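Local coordinates for kelch domain-containing protein (Colletotrichum graminicola M1.001, PDB 5C86), which is a fungal copper-binding alcohol oxidase of the AA5 family, related to galactose oxidase, and probably oxidises alcohols to aldehydes, at residues L339-G351 against H362-F374. Numbering follows the deposited sequence.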
loop_
_atom_site.group_PDB
_atom_site.type_symbol
_atom_site.label_atom_id
_atom_site.label_comp_id
_atom_site.label_asym_id
_atom_site.label_seq_id
_atom_site.Cartn_x
_atom_site.Cartn_y
_atom_site.Cartn_z
ATOM N N LEU A 339 4.085 -5.874 -2.897
ATOM C CA LEU A 339 2.676 -5.966 -2.702
ATOM C C LEU A 339 2.293 -7.366 -2.214
ATOM O O LEU A 339 2.754 -8.384 -2.735
ATOM C CB LEU A 339 1.931 -5.637 -3.988
ATOM C CG LEU A 339 0.504 -5.152 -3.773
ATOM C CD1 LEU A 339 0.475 -3.745 -3.275
ATOM C CD2 LEU A 339 -0.284 -5.312 -5.032
ATOM N N LEU A 340 1.398 -7.424 -1.215
ATOM C CA LEU A 340 0.855 -8.723 -0.772
ATOM C C LEU A 340 -0.095 -9.287 -1.799
ATOM O O LEU A 340 -0.979 -8.600 -2.264
ATOM C CB LEU A 340 0.056 -8.569 0.522
ATOM C CG LEU A 340 -0.479 -9.837 1.137
ATOM C CD1 LEU A 340 0.652 -10.701 1.544
ATOM C CD2 LEU A 340 -1.369 -9.505 2.331
ATOM N N MET A 341 0.048 -10.590 -2.073
ATOM C CA MET A 341 -0.837 -11.355 -2.966
ATOM C C MET A 341 -1.888 -12.174 -2.154
ATOM O O MET A 341 -1.626 -12.526 -1.010
ATOM C CB MET A 341 0.050 -12.281 -3.792
ATOM C CG MET A 341 1.165 -11.574 -4.579
ATOM S SD MET A 341 0.584 -10.253 -5.658
ATOM C CE MET A 341 -0.258 -11.118 -6.920
ATOM N N ALA A 342 -2.927 -12.629 -2.826
ATOM C CA ALA A 342 -3.966 -13.414 -2.127
ATOM C C ALA A 342 -3.427 -14.770 -1.699
ATOM O O ALA A 342 -3.912 -15.380 -0.760
ATOM C CB ALA A 342 -5.175 -13.541 -3.044
ATOM N N ASP A 343 -2.344 -15.253 -2.320
ATOM C CA ASP A 343 -1.732 -16.522 -1.887
ATOM C C ASP A 343 -0.793 -16.332 -0.727
ATOM O O ASP A 343 -0.085 -17.250 -0.323
ATOM C CB ASP A 343 -1.112 -17.336 -3.018
ATOM C CG ASP A 343 0.125 -16.718 -3.572
ATOM O OD1 ASP A 343 0.455 -15.612 -3.186
ATOM O OD2 ASP A 343 0.796 -17.330 -4.437
ATOM N N ALA A 344 -0.696 -15.095 -0.188
ATOM C CA ALA A 344 0.118 -14.777 0.979
ATOM C C ALA A 344 1.637 -14.704 0.719
ATOM O O ALA A 344 2.402 -14.545 1.655
ATOM C CB ALA A 344 -0.218 -15.704 2.168
ATOM N N THR A 345 2.014 -14.773 -0.560
ATOM C CA THR A 345 3.351 -14.414 -0.981
ATOM C C THR A 345 3.343 -12.874 -1.221
ATOM O O THR A 345 2.293 -12.205 -1.245
ATOM C CB THR A 345 3.756 -15.124 -2.307
ATOM O OG1 THR A 345 2.941 -14.608 -3.343
ATOM C CG2 THR A 345 3.662 -16.624 -2.112
ATOM N N ILE A 346 4.554 -12.344 -1.437
ATOM C CA ILE A 346 4.758 -10.918 -1.602
ATOM C C ILE A 346 5.526 -10.634 -2.871
ATOM O O ILE A 346 6.652 -11.114 -3.035
ATOM C CB ILE A 346 5.485 -10.297 -0.450
ATOM C CG1 ILE A 346 4.837 -10.669 0.888
ATOM C CG2 ILE A 346 5.459 -8.777 -0.611
ATOM C CD1 ILE A 346 5.432 -10.042 2.140
ATOM N N TRP A 347 4.900 -9.939 -3.757
ATOM C CA TRP A 347 5.637 -9.355 -4.939
ATOM C C TRP A 347 6.685 -8.398 -4.510
ATOM O O TRP A 347 6.484 -7.575 -3.624
ATOM C CB TRP A 347 4.669 -8.643 -5.840
ATOM C CG TRP A 347 5.297 -7.679 -6.761
ATOM C CD1 TRP A 347 5.272 -6.292 -6.610
ATOM C CD2 TRP A 347 5.957 -7.951 -7.980
ATOM N NE1 TRP A 347 5.962 -5.707 -7.661
ATOM C CE2 TRP A 347 6.355 -6.714 -8.505
ATOM C CE3 TRP A 347 6.302 -9.125 -8.650
ATOM C CZ2 TRP A 347 7.087 -6.625 -9.724
ATOM C CZ3 TRP A 347 7.022 -9.042 -9.866
ATOM C CH2 TRP A 347 7.401 -7.808 -10.342
ATOM N N SER A 348 7.879 -8.510 -5.128
ATOM C CA SER A 348 8.964 -7.486 -5.040
ATOM C C SER A 348 9.632 -7.305 -6.423
ATOM O O SER A 348 10.094 -8.326 -6.990
ATOM C CB SER A 348 9.998 -7.926 -4.052
ATOM O OG SER A 348 11.144 -7.094 -4.098
ATOM N N GLY A 349 9.572 -6.078 -6.933
ATOM C CA GLY A 349 10.248 -5.913 -8.213
ATOM C C GLY A 349 10.336 -4.511 -8.608
ATOM O O GLY A 349 10.174 -3.612 -7.843
ATOM N N GLY A 350 10.648 -4.313 -9.884
ATOM C CA GLY A 350 10.796 -2.937 -10.370
ATOM C C GLY A 350 12.117 -2.270 -10.034
ATOM O O GLY A 350 13.065 -2.886 -9.556
ATOM N N GLY A 351 12.059 -0.971 -10.198
ATOM C CA GLY A 351 13.216 -0.065 -10.031
ATOM C C GLY A 351 13.615 0.486 -11.387
ATOM O O GLY A 351 13.587 -0.249 -12.408
ATOM N N HIS A 362 14.787 -2.186 -14.169
ATOM C CA HIS A 362 14.557 -3.580 -13.813
ATOM C C HIS A 362 13.132 -3.960 -14.140
ATOM O O HIS A 362 12.160 -3.514 -13.473
ATOM C CB HIS A 362 14.884 -3.732 -12.333
ATOM C CG HIS A 362 16.276 -3.338 -12.002
ATOM N ND1 HIS A 362 17.364 -3.947 -12.596
ATOM C CD2 HIS A 362 16.779 -2.362 -11.199
ATOM C CE1 HIS A 362 18.472 -3.370 -12.176
ATOM N NE2 HIS A 362 18.149 -2.428 -11.313
ATOM N N PHE A 363 12.938 -4.760 -15.195
ATOM C CA PHE A 363 11.575 -5.110 -15.673
ATOM C C PHE A 363 11.017 -6.295 -14.863
ATOM O O PHE A 363 9.965 -6.783 -15.124
ATOM C CB PHE A 363 11.540 -5.419 -17.196
ATOM C CG PHE A 363 11.854 -4.236 -18.085
ATOM C CD1 PHE A 363 13.194 -3.881 -18.310
ATOM C CD2 PHE A 363 10.854 -3.511 -18.684
ATOM C CE1 PHE A 363 13.483 -2.789 -19.142
ATOM C CE2 PHE A 363 11.133 -2.434 -19.503
ATOM C CZ PHE A 363 12.475 -2.105 -19.699
ATOM N N ASP A 364 11.822 -6.800 -13.978
ATOM C CA ASP A 364 11.568 -8.051 -13.358
ATOM C C ASP A 364 11.194 -7.875 -11.852
ATOM O O ASP A 364 11.230 -6.796 -11.281
ATOM C CB ASP A 364 12.758 -8.935 -13.503
ATOM C CG ASP A 364 13.928 -8.489 -12.629
ATOM O OD1 ASP A 364 14.137 -7.277 -12.456
ATOM O OD2 ASP A 364 14.581 -9.365 -12.022
ATOM N N GLY A 365 10.776 -9.014 -11.307
ATOM C CA GLY A 365 10.626 -9.176 -9.888
ATOM C C GLY A 365 10.369 -10.613 -9.595
ATOM O O GLY A 365 10.527 -11.463 -10.471
ATOM N N GLN A 366 10.078 -10.909 -8.340
ATOM C CA GLN A 366 9.861 -12.288 -7.896
ATOM C C GLN A 366 8.830 -12.205 -6.754
ATOM O O GLN A 366 8.707 -11.121 -6.126
ATOM C CB GLN A 366 11.102 -12.931 -7.320
ATOM C CG GLN A 366 12.285 -13.119 -8.255
ATOM C CD GLN A 366 13.580 -13.459 -7.519
ATOM O OE1 GLN A 366 14.295 -12.591 -6.977
ATOM N NE2 GLN A 366 13.894 -14.732 -7.494
ATOM N N PHE A 367 8.266 -13.344 -6.402
ATOM C CA PHE A 367 7.384 -13.454 -5.273
ATOM C C PHE A 367 8.102 -14.126 -4.180
ATOM O O PHE A 367 8.740 -15.190 -4.347
ATOM C CB PHE A 367 6.128 -14.232 -5.711
ATOM C CG PHE A 367 5.301 -13.515 -6.696
ATOM C CD1 PHE A 367 4.303 -12.536 -6.353
ATOM C CD2 PHE A 367 5.506 -13.704 -8.072
ATOM C CE1 PHE A 367 3.598 -11.903 -7.251
ATOM C CE2 PHE A 367 4.738 -13.005 -9.014
ATOM C CZ PHE A 367 3.759 -12.118 -8.623
ATOM N N TRP A 368 8.097 -13.517 -3.013
ATOM C CA TRP A 368 8.724 -14.082 -1.843
ATOM C C TRP A 368 7.671 -14.845 -1.010
ATOM O O TRP A 368 6.614 -14.302 -0.707
ATOM C CB TRP A 368 9.362 -13.034 -0.934
ATOM C CG TRP A 368 10.036 -13.538 0.258
ATOM C CD1 TRP A 368 11.185 -14.336 0.334
ATOM C CD2 TRP A 368 9.686 -13.258 1.625
ATOM N NE1 TRP A 368 11.480 -14.610 1.595
ATOM C CE2 TRP A 368 10.592 -13.944 2.440
ATOM C CE3 TRP A 368 8.619 -12.534 2.236
ATOM C CZ2 TRP A 368 10.560 -13.859 3.829
ATOM C CZ3 TRP A 368 8.610 -12.447 3.574
ATOM C CH2 TRP A 368 9.491 -13.152 4.396
ATOM N N SER A 369 7.975 -16.079 -0.701
ATOM C CA SER A 369 7.136 -16.900 0.155
ATOM C C SER A 369 7.651 -16.760 1.554
ATOM O O SER A 369 8.796 -17.191 1.910
ATOM C CB SER A 369 7.166 -18.395 -0.257
ATOM O OG SER A 369 6.537 -18.620 -1.457
ATOM N N PRO A 370 6.823 -16.195 2.487
ATOM C CA PRO A 370 7.289 -16.071 3.823
ATOM C C PRO A 370 7.430 -17.390 4.631
ATOM O O PRO A 370 6.895 -18.419 4.193
ATOM C CB PRO A 370 6.213 -15.122 4.509
ATOM C CG PRO A 370 5.557 -14.469 3.382
ATOM C CD PRO A 370 5.524 -15.497 2.279
ATOM N N PRO A 371 8.066 -17.367 5.805
ATOM C CA PRO A 371 8.219 -18.594 6.655
ATOM C C PRO A 371 6.898 -19.287 6.936
ATOM O O PRO A 371 6.893 -20.512 7.083
ATOM C CB PRO A 371 8.842 -18.079 7.922
ATOM C CG PRO A 371 9.591 -16.873 7.478
ATOM C CD PRO A 371 8.775 -16.221 6.404
ATOM N N TYR A 372 5.754 -18.573 7.021
ATOM C CA TYR A 372 4.545 -19.234 7.401
ATOM C C TYR A 372 4.044 -20.161 6.293
ATOM O O TYR A 372 3.026 -20.861 6.515
ATOM C CB TYR A 372 3.429 -18.203 7.799
ATOM C CG TYR A 372 3.081 -17.102 6.835
ATOM C CD1 TYR A 372 2.977 -17.248 5.461
ATOM C CD2 TYR A 372 2.757 -15.855 7.338
ATOM C CE1 TYR A 372 2.646 -16.238 4.598
ATOM C CE2 TYR A 372 2.425 -14.797 6.459
ATOM C CZ TYR A 372 2.385 -14.985 5.104
ATOM O OH TYR A 372 2.056 -13.940 4.259
ATOM N N LEU A 373 4.647 -20.203 5.118
ATOM C CA LEU A 373 4.251 -21.164 4.076
ATOM C C LEU A 373 5.112 -22.412 4.140
ATOM O O LEU A 373 4.887 -23.275 3.281
ATOM C CB LEU A 373 4.325 -20.526 2.686
ATOM C CG LEU A 373 3.402 -19.305 2.454
ATOM C CD1 LEU A 373 3.511 -18.858 1.000
ATOM C CD2 LEU A 373 1.966 -19.634 2.784
ATOM N N PHE A 374 5.962 -22.528 5.120
ATOM C CA PHE A 374 6.861 -23.700 5.250
ATOM C C PHE A 374 6.658 -24.324 6.555
ATOM O O PHE A 374 6.214 -23.741 7.593
ATOM C CB PHE A 374 8.318 -23.279 5.060
ATOM C CG PHE A 374 8.560 -22.662 3.742
ATOM C CD1 PHE A 374 8.736 -23.464 2.589
ATOM C CD2 PHE A 374 8.484 -21.251 3.513
ATOM C CE1 PHE A 374 8.832 -22.912 1.346
ATOM C CE2 PHE A 374 8.632 -20.727 2.298
ATOM C CZ PHE A 374 8.789 -21.520 1.187
#
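The hydroxyl of Tyr372 donates to the carbonyl of Ala344, with OH 2.7 Å from O. It lies in the carbonyl plane, on a lone pair, and CB of Ala344 rests against the same end of the phenol. This bond ties the 3-10 turn 371-373 to the type I turn Met341-Ala344. Just after this turn, Thr345 N donates to Asp343 OD1, an Asx turn, and Thr345 OG1 donates to the same oxygen. Thr345 CG2 meets Leu373 CD1 at 3.8 Å.

Strands 346-350 and 364-369 run antiparallel. Ile346 and Trp368 exchange two backbone bonds, as do Ser348 and Gln366; Gly350 N donates to Asp364 O.

The Phe367 ring touches Met341 and Trp347. Met341 CG is 3.6 Å from its CE1, with the sulfur at the ring edge. Trp347 CE3 lies over one face of Phe367 near its rim; the two ring planes are oblique, at 57°. With CG anti to the backbone N (chi1 161°), the indole of Trp347 reaches Gly365, its CH2 3.5 Å from CA. Gly349 and Gly365 pair closely, CA to CA 3.7 Å.

Strands 5-11 and 336-340 complete a four-stranded antiparallel sheet, a blade of the Kelch beta-propeller. At the Gly351 end the blade comes close to His335, a copper ligand of this protein; no copper is bound in this apo model.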